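Local coordinates for uncharacterized protein (Streptococcus pneumoniae, PDB 3LFT) that probably serves as the substrate-binding protein of an ABC transporter and holds L-tryptophan in its pocket, at residues T81-T92 with N109-N117; V170-V180 with T197-S208. All blocks are in the same frame, centred on the assembly; numbering follows the deposited sequence.

How the interactions relate
Interaction 1 lies in the core of the lobe built on the six-stranded parallel sheet, where it joins two neighbouring strands and runs on to the bound tryptophan. Interaction 2 belongs to the lobe with the four-stranded sheet; there a helix and the loop before it meet two short helices, partly buried, with one edge open to water. The two share no element, their centres are about 27 Å apart, and they lie on opposite sides of the chain's centre. Their chemistry differs accordingly: 81-92 and 109-117 are joined by backbone and side-chain hydrogen bonds, whereas 170-180 and 197-208 meet mostly through aliphatic groups, with no direct hydrogen bond between them.

Interaction 1 of 2, residues T81-T92 with N109-N117; sequences TKDLPVIMAAIT and NVTGVSDHN. With TRP (tryptophan), chain C.
K82 O lies over one face of the N109 carboxamide, 3.3 Å from CG; CG2 of V86 approaches ND2 from the other face, and L84 O and T81 O take the ND2 edge. These two bonds fix the amide's rotation: L84 O lies in the amide plane on a 2.7 Å bond from ND2, nearly straight at 167°; ND2 stands above the carbonyl plane of T81 O.

The carboxylate of D115 is the second flat group. The tryptophan N lies near its plane in front of both oxygens, bonded to OD2 at 2.7 Å, while CB of A90 stands over one face.

Between these ends strands 86-89 and 110-115 run parallel, bonded through V86, M88, T111 and V113. V86 and V110 face helix 71-80; M88 turns toward its neighbour and lays CG on V110 CG1 at 3.6 Å, its chain bent at chi3 (-59°) to bring CE against the T111-G112 peptide.

Beyond strand 86-89, I91 O accepts from S114 OG, and T92 OG1 donates to D115 O at 2.9 Å. T92 N donates to the ligand OXT. Three oxygens, D115 OD2, T92 OG1 and A90 O, accept from the ligand's amino group, an arrangement consistent with recognition of an ammonium.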
loop_
_atom_site.group_PDB
_atom_site.type_symbol
_atom_site.label_atom_id
_atom_site.label_comp_id
_atom_site.label_asym_id
_atom_site.label_seq_id
_atom_site.Cartn_x
_atom_site.Cartn_y
_atom_site.Cartn_z
ATOM N N THR A 81 -5.180 -4.088 21.512
ATOM C CA THR A 81 -6.452 -3.686 22.137
ATOM C C THR A 81 -7.654 -4.238 21.402
ATOM O O THR A 81 -7.698 -4.220 20.159
ATOM C CB THR A 81 -6.572 -2.149 22.262
ATOM O OG1 THR A 81 -7.766 -1.839 22.996
ATOM C CG2 THR A 81 -6.611 -1.428 20.888
ATOM N N LYS A 82 -8.629 -4.712 22.172
ATOM C CA LYS A 82 -9.890 -5.187 21.611
ATOM C C LYS A 82 -11.019 -4.187 21.863
ATOM O O LYS A 82 -12.134 -4.361 21.356
ATOM C CB LYS A 82 -10.273 -6.562 22.177
ATOM C CG LYS A 82 -9.174 -7.632 22.099
ATOM C CD LYS A 82 -8.668 -7.821 20.673
ATOM C CE LYS A 82 -7.652 -8.959 20.559
ATOM N NZ LYS A 82 -7.034 -8.983 19.198
ATOM N N ASP A 83 -10.738 -3.138 22.633
ATOM C CA ASP A 83 -11.837 -2.206 23.013
ATOM C C ASP A 83 -11.650 -0.760 22.563
ATOM O O ASP A 83 -12.645 -0.080 22.303
ATOM C CB ASP A 83 -12.288 -2.321 24.495
ATOM C CG ASP A 83 -11.151 -2.218 25.479
ATOM O OD1 ASP A 83 -10.062 -1.736 25.107
ATOM O OD2 ASP A 83 -11.352 -2.614 26.649
ATOM N N LEU A 84 -10.412 -0.302 22.398
ATOM C CA LEU A 84 -10.160 1.051 21.911
ATOM C C LEU A 84 -10.333 1.063 20.382
ATOM O O LEU A 84 -9.832 0.163 19.720
ATOM C CB LEU A 84 -8.735 1.471 22.289
ATOM C CG LEU A 84 -8.360 2.915 21.980
ATOM C CD1 LEU A 84 -9.104 3.875 22.888
ATOM C CD2 LEU A 84 -6.850 3.097 22.106
ATOM N N PRO A 85 -10.998 2.091 19.808
ATOM C CA PRO A 85 -11.092 2.101 18.336
ATOM C C PRO A 85 -9.739 2.129 17.630
ATOM O O PRO A 85 -8.837 2.900 18.001
ATOM C CB PRO A 85 -11.866 3.385 18.042
ATOM C CG PRO A 85 -12.681 3.634 19.275
ATOM C CD PRO A 85 -11.787 3.185 20.411
ATOM N N VAL A 86 -9.615 1.286 16.611
ATOM C CA VAL A 86 -8.444 1.205 15.761
ATOM C C VAL A 86 -8.883 1.550 14.336
ATOM O O VAL A 86 -9.771 0.913 13.778
ATOM C CB VAL A 86 -7.843 -0.200 15.790
ATOM C CG1 VAL A 86 -6.667 -0.316 14.804
ATOM C CG2 VAL A 86 -7.401 -0.575 17.221
ATOM N N ILE A 87 -8.260 2.576 13.770
ATOM C CA ILE A 87 -8.601 3.008 12.424
ATOM C C ILE A 87 -7.498 2.579 11.464
ATOM O O ILE A 87 -6.334 2.970 11.630
ATOM C CB ILE A 87 -8.783 4.547 12.351
ATOM C CG1 ILE A 87 -9.737 5.064 13.437
ATOM C CG2 ILE A 87 -9.265 4.958 10.961
ATOM C CD1 ILE A 87 -11.116 4.399 13.534
HETATM N N MSE A 88 -7.867 1.773 10.475
HETATM C CA MSE A 88 -6.963 1.356 9.428
HETATM C C MSE A 88 -6.752 2.481 8.420
HETATM O O MSE A 88 -7.726 3.041 7.900
HETATM C CB MSE A 88 -7.568 0.181 8.659
HETATM C CG MSE A 88 -7.894 -1.059 9.509
HETATM SE SE MSE A 88 -8.697 -2.498 8.459
HETATM C CE MSE A 88 -10.263 -1.589 7.770
ATOM N N ALA A 89 -5.480 2.815 8.158
ATOM C CA ALA A 89 -5.161 3.758 7.081
ATOM C C ALA A 89 -4.447 3.013 5.960
ATOM O O ALA A 89 -3.220 2.766 6.035
ATOM C CB ALA A 89 -4.299 4.877 7.609
ATOM N N ALA A 90 -5.221 2.669 4.930
ATOM C CA ALA A 90 -4.721 1.977 3.738
ATOM C C ALA A 90 -4.256 0.550 4.025
ATOM O O ALA A 90 -3.076 0.205 3.889
ATOM C CB ALA A 90 -3.629 2.804 3.027
ATOM N N ILE A 91 -5.220 -0.297 4.401
ATOM C CA ILE A 91 -4.996 -1.734 4.602
ATOM C C ILE A 91 -5.612 -2.411 3.374
ATOM O O ILE A 91 -6.817 -2.330 3.136
ATOM C CB ILE A 91 -5.688 -2.202 5.900
ATOM C CG1 ILE A 91 -4.813 -1.902 7.132
ATOM C CG2 ILE A 91 -5.962 -3.711 5.879
ATOM C CD1 ILE A 91 -4.157 -0.516 7.220
ATOM N N THR A 92 -4.777 -3.083 2.586
ATOM C CA THR A 92 -5.229 -3.606 1.289
ATOM C C THR A 92 -6.299 -4.695 1.400
ATOM O O THR A 92 -7.239 -4.742 0.608
ATOM C CB THR A 92 -4.015 -4.059 0.450
ATOM O OG1 THR A 92 -3.289 -2.892 0.055
ATOM C CG2 THR A 92 -4.367 -4.896 -0.773
ATOM N N ASN A 109 -13.537 -3.674 17.152
ATOM C CA ASN A 109 -13.075 -2.312 17.392
ATOM C C ASN A 109 -12.296 -1.684 16.227
ATOM O O ASN A 109 -11.750 -0.600 16.361
ATOM C CB ASN A 109 -12.249 -2.253 18.677
ATOM C CG ASN A 109 -10.970 -3.075 18.604
ATOM O OD1 ASN A 109 -10.969 -4.227 18.163
ATOM N ND2 ASN A 109 -9.885 -2.509 19.123
ATOM N N VAL A 110 -12.288 -2.344 15.068
ATOM C CA VAL A 110 -11.484 -1.914 13.923
ATOM C C VAL A 110 -12.359 -1.519 12.728
ATOM O O VAL A 110 -13.235 -2.264 12.327
ATOM C CB VAL A 110 -10.524 -3.039 13.457
ATOM C CG1 VAL A 110 -9.640 -2.549 12.324
ATOM C CG2 VAL A 110 -9.670 -3.589 14.619
ATOM N N THR A 111 -12.100 -0.357 12.146
ATOM C CA THR A 111 -12.679 0.009 10.839
ATOM C C THR A 111 -11.650 0.849 10.100
ATOM O O THR A 111 -10.541 1.015 10.605
ATOM C CB THR A 111 -14.043 0.715 11.003
ATOM O OG1 THR A 111 -14.610 0.871 9.699
ATOM C CG2 THR A 111 -13.915 2.064 11.659
ATOM N N GLY A 112 -12.002 1.361 8.923
ATOM C CA GLY A 112 -11.100 2.317 8.250
ATOM C C GLY A 112 -11.120 2.221 6.749
ATOM O O GLY A 112 -12.140 1.880 6.157
ATOM N N VAL A 113 -9.955 2.504 6.154
ATOM C CA VAL A 113 -9.808 2.692 4.705
ATOM C C VAL A 113 -8.906 1.613 4.121
ATOM O O VAL A 113 -7.840 1.319 4.671
ATOM C CB VAL A 113 -9.198 4.104 4.434
ATOM C CG1 VAL A 113 -8.768 4.235 2.967
ATOM C CG2 VAL A 113 -10.214 5.185 4.802
ATOM N N SER A 114 -9.357 1.062 2.989
ATOM C CA SER A 114 -8.674 -0.048 2.336
ATOM C C SER A 114 -8.346 0.290 0.892
ATOM O O SER A 114 -9.222 0.793 0.163
ATOM C CB SER A 114 -9.592 -1.278 2.368
ATOM O OG SER A 114 -9.091 -2.328 1.549
ATOM N N ASP A 115 -7.087 0.051 0.488
ATOM C CA ASP A 115 -6.635 0.249 -0.893
ATOM C C ASP A 115 -6.475 -1.098 -1.593
ATOM O O ASP A 115 -5.448 -1.785 -1.465
ATOM C CB ASP A 115 -5.322 1.072 -0.910
ATOM C CG ASP A 115 -4.223 0.525 0.001
ATOM O OD1 ASP A 115 -4.523 -0.014 1.088
ATOM O OD2 ASP A 115 -3.017 0.728 -0.346
ATOM N N HIS A 116 -7.520 -1.500 -2.318
ATOM C CA HIS A 116 -7.519 -2.738 -3.086
ATOM C C HIS A 116 -6.664 -2.587 -4.347
ATOM O O HIS A 116 -6.817 -1.625 -5.103
ATOM C CB HIS A 116 -8.964 -3.080 -3.475
ATOM C CG HIS A 116 -9.078 -4.319 -4.302
ATOM N ND1 HIS A 116 -9.235 -4.297 -5.673
ATOM C CD2 HIS A 116 -9.023 -5.624 -3.950
ATOM C CE1 HIS A 116 -9.270 -5.540 -6.127
ATOM N NE2 HIS A 116 -9.142 -6.359 -5.105
ATOM N N ASN A 117 -5.764 -3.526 -4.591
ATOM C CA ASN A 117 -4.913 -3.437 -5.777
ATOM C C ASN A 117 -5.639 -3.766 -7.075
ATOM O O ASN A 117 -6.260 -4.824 -7.174
ATOM C CB ASN A 117 -3.710 -4.369 -5.648
ATOM C CG ASN A 117 -2.694 -4.128 -6.758
ATOM O OD1 ASN A 117 -2.223 -2.974 -6.919
ATOM N ND2 ASN A 117 -2.361 -5.157 -7.536
HETATM N N TRP C . -1.915 -0.918 1.547
HETATM C CA TRP C . -0.620 -1.283 2.193
HETATM C C TRP C . -0.857 -2.264 3.294
HETATM O O TRP C . -0.016 -2.413 4.185
HETATM C CB TRP C . 0.082 -0.014 2.702
HETATM C CG TRP C . 0.392 0.938 1.574
HETATM C CD1 TRP C . -0.318 2.079 1.201
HETATM C CD2 TRP C . 1.500 0.817 0.620
HETATM N NE1 TRP C . 0.280 2.658 0.106
HETATM C CE2 TRP C . 1.341 1.954 -0.291
HETATM C CE3 TRP C . 2.501 -0.113 0.467
HETATM C CZ2 TRP C . 2.253 2.096 -1.321
HETATM C CZ3 TRP C . 3.397 0.056 -0.584
HETATM C CH2 TRP C . 3.264 1.156 -1.454
HETATM O OXT TRP C . -1.906 -2.923 3.302
HETATM O O HOH W 1 -13.108 -6.158 19.343
#

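Interaction 2 of 2, residues V170-V180 with T197-S208; sequences VPSTNEIASTV and TIASGFPTVVSS
I176 pushes as a knob into a hole formed by T197, I198, T204 and V205, joining helix 176-183 to the two short helices 196-200 and 202-208 in the lobe with the four-stranded parallel sheet, part of a periplasmic-binding-protein fold. The axes of 176-180 and 202-208 approach to 8.9 Å and cross at -36°.

Apolar contacts dominate. With I176 CG1 anti to the carbonyl carbon (chi1 -69°), CG2 is turned onto V205 CG2 at 3.7 Å and the T204 methyl, and CD1 onto I198 CD1 at 3.9 Å. That same I198 tip meets V170 CG2 from the end of the neighbouring strand, the side chains crossing at about a right angle. T173 CG2 lies against T197 CG2 and also touches T197 O and S200 OG. One turn beyond I176, V180 puts CG1 against S208 CB at 3.7 Å and CG2 near V205. L139 of strand 135-141 lies under V180, I198 and V205.

Polar groups work mostly within each segment. S172 OG accepts from N174 N in an ST turn and donates to E175 OE1 at 2.7 Å, holding the loop ahead of the helix. S200 OG bonds back to T197 O, and T197 OG1 bonds chiefly to E144.

At the exposed edge a water links S208 OG to A177 O, the latter bond weak, and A177 CB packs on that same OG at 3.5 Å.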
loop_
_atom_site.group_PDB
_atom_site.type_symbol
_atom_site.label_atom_id
_atom_site.label_comp_id
_atom_site.label_asym_id
_atom_site.label_seq_id
_atom_site.Cartn_x
_atom_site.Cartn_y
_atom_site.Cartn_z
ATOM N N VAL A 170 10.484 -12.501 -0.507
ATOM C CA VAL A 170 11.584 -12.237 0.416
ATOM C C VAL A 170 11.036 -12.059 1.831
ATOM O O VAL A 170 9.920 -11.551 2.003
ATOM C CB VAL A 170 12.409 -10.981 -0.008
ATOM C CG1 VAL A 170 13.064 -11.195 -1.383
ATOM C CG2 VAL A 170 11.557 -9.713 -0.072
ATOM N N PRO A 171 11.801 -12.481 2.864
ATOM C CA PRO A 171 11.322 -12.238 4.237
ATOM C C PRO A 171 11.588 -10.829 4.765
ATOM O O PRO A 171 10.997 -10.431 5.778
ATOM C CB PRO A 171 12.113 -13.258 5.062
ATOM C CG PRO A 171 13.405 -13.408 4.314
ATOM C CD PRO A 171 13.013 -13.328 2.849
ATOM N N SER A 172 12.490 -10.106 4.112
ATOM C CA SER A 172 12.922 -8.777 4.544
ATOM C C SER A 172 13.580 -8.044 3.395
ATOM O O SER A 172 13.738 -8.595 2.301
ATOM C CB SER A 172 13.913 -8.869 5.712
ATOM O OG SER A 172 15.229 -9.121 5.224
ATOM N N THR A 173 13.993 -6.804 3.652
ATOM C CA THR A 173 14.649 -5.990 2.624
ATOM C C THR A 173 16.044 -6.500 2.297
ATOM O O THR A 173 16.583 -6.223 1.223
ATOM C CB THR A 173 14.780 -4.507 3.023
ATOM O OG1 THR A 173 15.349 -4.410 4.332
ATOM C CG2 THR A 173 13.415 -3.815 3.012
ATOM N N ASN A 174 16.629 -7.274 3.211
ATOM C CA ASN A 174 17.995 -7.780 3.032
ATOM C C ASN A 174 18.192 -8.664 1.804
ATOM O O ASN A 174 19.279 -8.686 1.221
ATOM C CB ASN A 174 18.467 -8.502 4.301
ATOM C CG ASN A 174 18.476 -7.593 5.522
ATOM O OD1 ASN A 174 17.818 -7.873 6.526
ATOM N ND2 ASN A 174 19.207 -6.486 5.431
ATOM N N GLU A 175 17.141 -9.385 1.415
ATOM C CA GLU A 175 17.222 -10.362 0.337
ATOM C C GLU A 175 16.835 -9.769 -1.021
ATOM O O GLU A 175 16.843 -10.481 -2.021
ATOM C CB GLU A 175 16.348 -11.592 0.659
ATOM C CG GLU A 175 16.800 -12.425 1.872
ATOM C CD GLU A 175 16.439 -11.798 3.218
ATOM O OE1 GLU A 175 15.523 -10.958 3.275
ATOM O OE2 GLU A 175 17.069 -12.156 4.234
ATOM N N ILE A 176 16.531 -8.472 -1.065
ATOM C CA ILE A 176 16.040 -7.867 -2.320
ATOM C C ILE A 176 17.067 -7.930 -3.452
ATOM O O ILE A 176 16.750 -8.427 -4.540
ATOM C CB ILE A 176 15.553 -6.410 -2.142
ATOM C CG1 ILE A 176 14.257 -6.384 -1.318
ATOM C CG2 ILE A 176 15.305 -5.755 -3.536
ATOM C CD1 ILE A 176 13.800 -4.983 -0.912
ATOM N N ALA A 177 18.282 -7.440 -3.205
ATOM C CA ALA A 177 19.270 -7.320 -4.275
ATOM C C ALA A 177 19.569 -8.667 -4.931
ATOM O O ALA A 177 19.546 -8.778 -6.165
ATOM C CB ALA A 177 20.557 -6.663 -3.765
ATOM N N SER A 178 19.828 -9.687 -4.113
ATOM C CA SER A 178 20.170 -11.007 -4.632
ATOM C C SER A 178 18.972 -11.658 -5.331
ATOM O O SER A 178 19.133 -12.346 -6.332
ATOM C CB SER A 178 20.724 -11.914 -3.523
ATOM O OG SER A 178 19.754 -12.118 -2.510
ATOM N N THR A 179 17.767 -11.400 -4.823
ATOM C CA THR A 179 16.566 -11.953 -5.431
ATOM C C THR A 179 16.323 -11.318 -6.792
ATOM O O THR A 179 15.975 -12.012 -7.748
ATOM C CB THR A 179 15.332 -11.803 -4.518
ATOM O OG1 THR A 179 15.553 -12.561 -3.321
ATOM C CG2 THR A 179 14.090 -12.323 -5.189
ATOM N N VAL A 180 16.520 -10.006 -6.884
ATOM C CA VAL A 180 16.367 -9.341 -8.177
ATOM C C VAL A 180 17.332 -9.944 -9.198
ATOM O O VAL A 180 16.943 -10.214 -10.347
ATOM C CB VAL A 180 16.504 -7.800 -8.093
ATOM C CG1 VAL A 180 16.571 -7.165 -9.500
ATOM C CG2 VAL A 180 15.345 -7.213 -7.318
ATOM N N THR A 197 7.515 -3.696 2.353
ATOM C CA THR A 197 8.923 -4.124 2.364
ATOM C C THR A 197 9.612 -3.673 1.074
ATOM O O THR A 197 10.649 -3.003 1.112
ATOM C CB THR A 197 9.040 -5.668 2.566
ATOM O OG1 THR A 197 8.348 -6.030 3.776
ATOM C CG2 THR A 197 10.498 -6.131 2.634
ATOM N N ILE A 198 9.016 -4.016 -0.068
ATOM C CA ILE A 198 9.644 -3.662 -1.337
ATOM C C ILE A 198 9.560 -2.147 -1.517
ATOM O O ILE A 198 10.503 -1.538 -2.024
ATOM C CB ILE A 198 9.023 -4.418 -2.530
ATOM C CG1 ILE A 198 9.007 -5.930 -2.264
ATOM C CG2 ILE A 198 9.754 -4.099 -3.838
ATOM C CD1 ILE A 198 10.374 -6.592 -1.981
ATOM N N ALA A 199 8.464 -1.520 -1.092
ATOM C CA ALA A 199 8.399 -0.056 -1.260
ATOM C C ALA A 199 9.502 0.653 -0.478
ATOM O O ALA A 199 10.067 1.658 -0.931
ATOM C CB ALA A 199 7.032 0.499 -0.875
ATOM N N SER A 200 9.807 0.134 0.709
ATOM C CA SER A 200 10.845 0.720 1.544
ATOM C C SER A 200 12.246 0.488 0.978
ATOM O O SER A 200 13.164 1.245 1.301
ATOM C CB SER A 200 10.727 0.194 2.980
ATOM O OG SER A 200 11.230 -1.124 3.073
ATOM N N GLY A 201 12.407 -0.545 0.148
ATOM C CA GLY A 201 13.701 -0.838 -0.465
ATOM C C GLY A 201 13.688 -0.692 -1.969
ATOM O O GLY A 201 14.527 -1.293 -2.645
ATOM N N PHE A 202 12.766 0.107 -2.508
ATOM C CA PHE A 202 12.590 0.104 -3.964
ATOM C C PHE A 202 13.802 0.590 -4.780
ATOM O O PHE A 202 14.073 0.041 -5.847
ATOM C CB PHE A 202 11.294 0.782 -4.405
ATOM C CG PHE A 202 10.996 0.540 -5.852
ATOM C CD1 PHE A 202 10.613 -0.726 -6.299
ATOM C CD2 PHE A 202 11.174 1.558 -6.794
ATOM C CE1 PHE A 202 10.404 -0.972 -7.645
ATOM C CE2 PHE A 202 10.944 1.298 -8.149
ATOM C CZ PHE A 202 10.561 0.041 -8.553
ATOM N N PRO A 203 14.546 1.600 -4.293
ATOM C CA PRO A 203 15.748 1.965 -5.061
ATOM C C PRO A 203 16.731 0.804 -5.240
ATOM O O PRO A 203 17.466 0.780 -6.235
ATOM C CB PRO A 203 16.335 3.121 -4.253
ATOM C CG PRO A 203 15.092 3.778 -3.664
ATOM C CD PRO A 203 14.224 2.610 -3.263
ATOM N N THR A 204 16.708 -0.179 -4.340
ATOM C CA THR A 204 17.568 -1.369 -4.468
ATOM C C THR A 204 17.104 -2.244 -5.631
ATOM O O THR A 204 17.925 -2.823 -6.347
ATOM C CB THR A 204 17.572 -2.185 -3.175
ATOM O OG1 THR A 204 18.076 -1.360 -2.125
ATOM C CG2 THR A 204 18.433 -3.441 -3.292
ATOM N N VAL A 205 15.786 -2.325 -5.836
ATOM C CA VAL A 205 15.257 -3.044 -6.992
ATOM C C VAL A 205 15.753 -2.375 -8.274
ATOM O O VAL A 205 16.237 -3.054 -9.193
ATOM C CB VAL A 205 13.710 -3.075 -6.990
ATOM C CG1 VAL A 205 13.196 -3.825 -8.210
ATOM C CG2 VAL A 205 13.158 -3.704 -5.702
ATOM N N VAL A 206 15.640 -1.047 -8.334
ATOM C CA VAL A 206 16.000 -0.296 -9.539
ATOM C C VAL A 206 17.503 -0.425 -9.835
ATOM O O VAL A 206 17.905 -0.656 -10.983
ATOM C CB VAL A 206 15.596 1.188 -9.414
ATOM C CG1 VAL A 206 16.028 1.988 -10.644
ATOM C CG2 VAL A 206 14.109 1.311 -9.205
ATOM N N SER A 207 18.332 -0.314 -8.797
ATOM C CA SER A 207 19.775 -0.387 -9.003
ATOM C C SER A 207 20.199 -1.798 -9.388
ATOM O O SER A 207 21.045 -1.969 -10.282
ATOM C CB SER A 207 20.546 0.118 -7.779
ATOM O OG SER A 207 20.249 -0.645 -6.632
ATOM N N SER A 208 19.614 -2.808 -8.745
ATOM C CA SER A 208 19.923 -4.199 -9.074
ATOM C C SER A 208 19.500 -4.569 -10.494
ATOM O O SER A 208 20.162 -5.372 -11.144
ATOM C CB SER A 208 19.309 -5.167 -8.073
ATOM O OG SER A 208 20.019 -5.115 -6.844
HETATM O O HOH W 2 21.883 -7.085 -7.028
#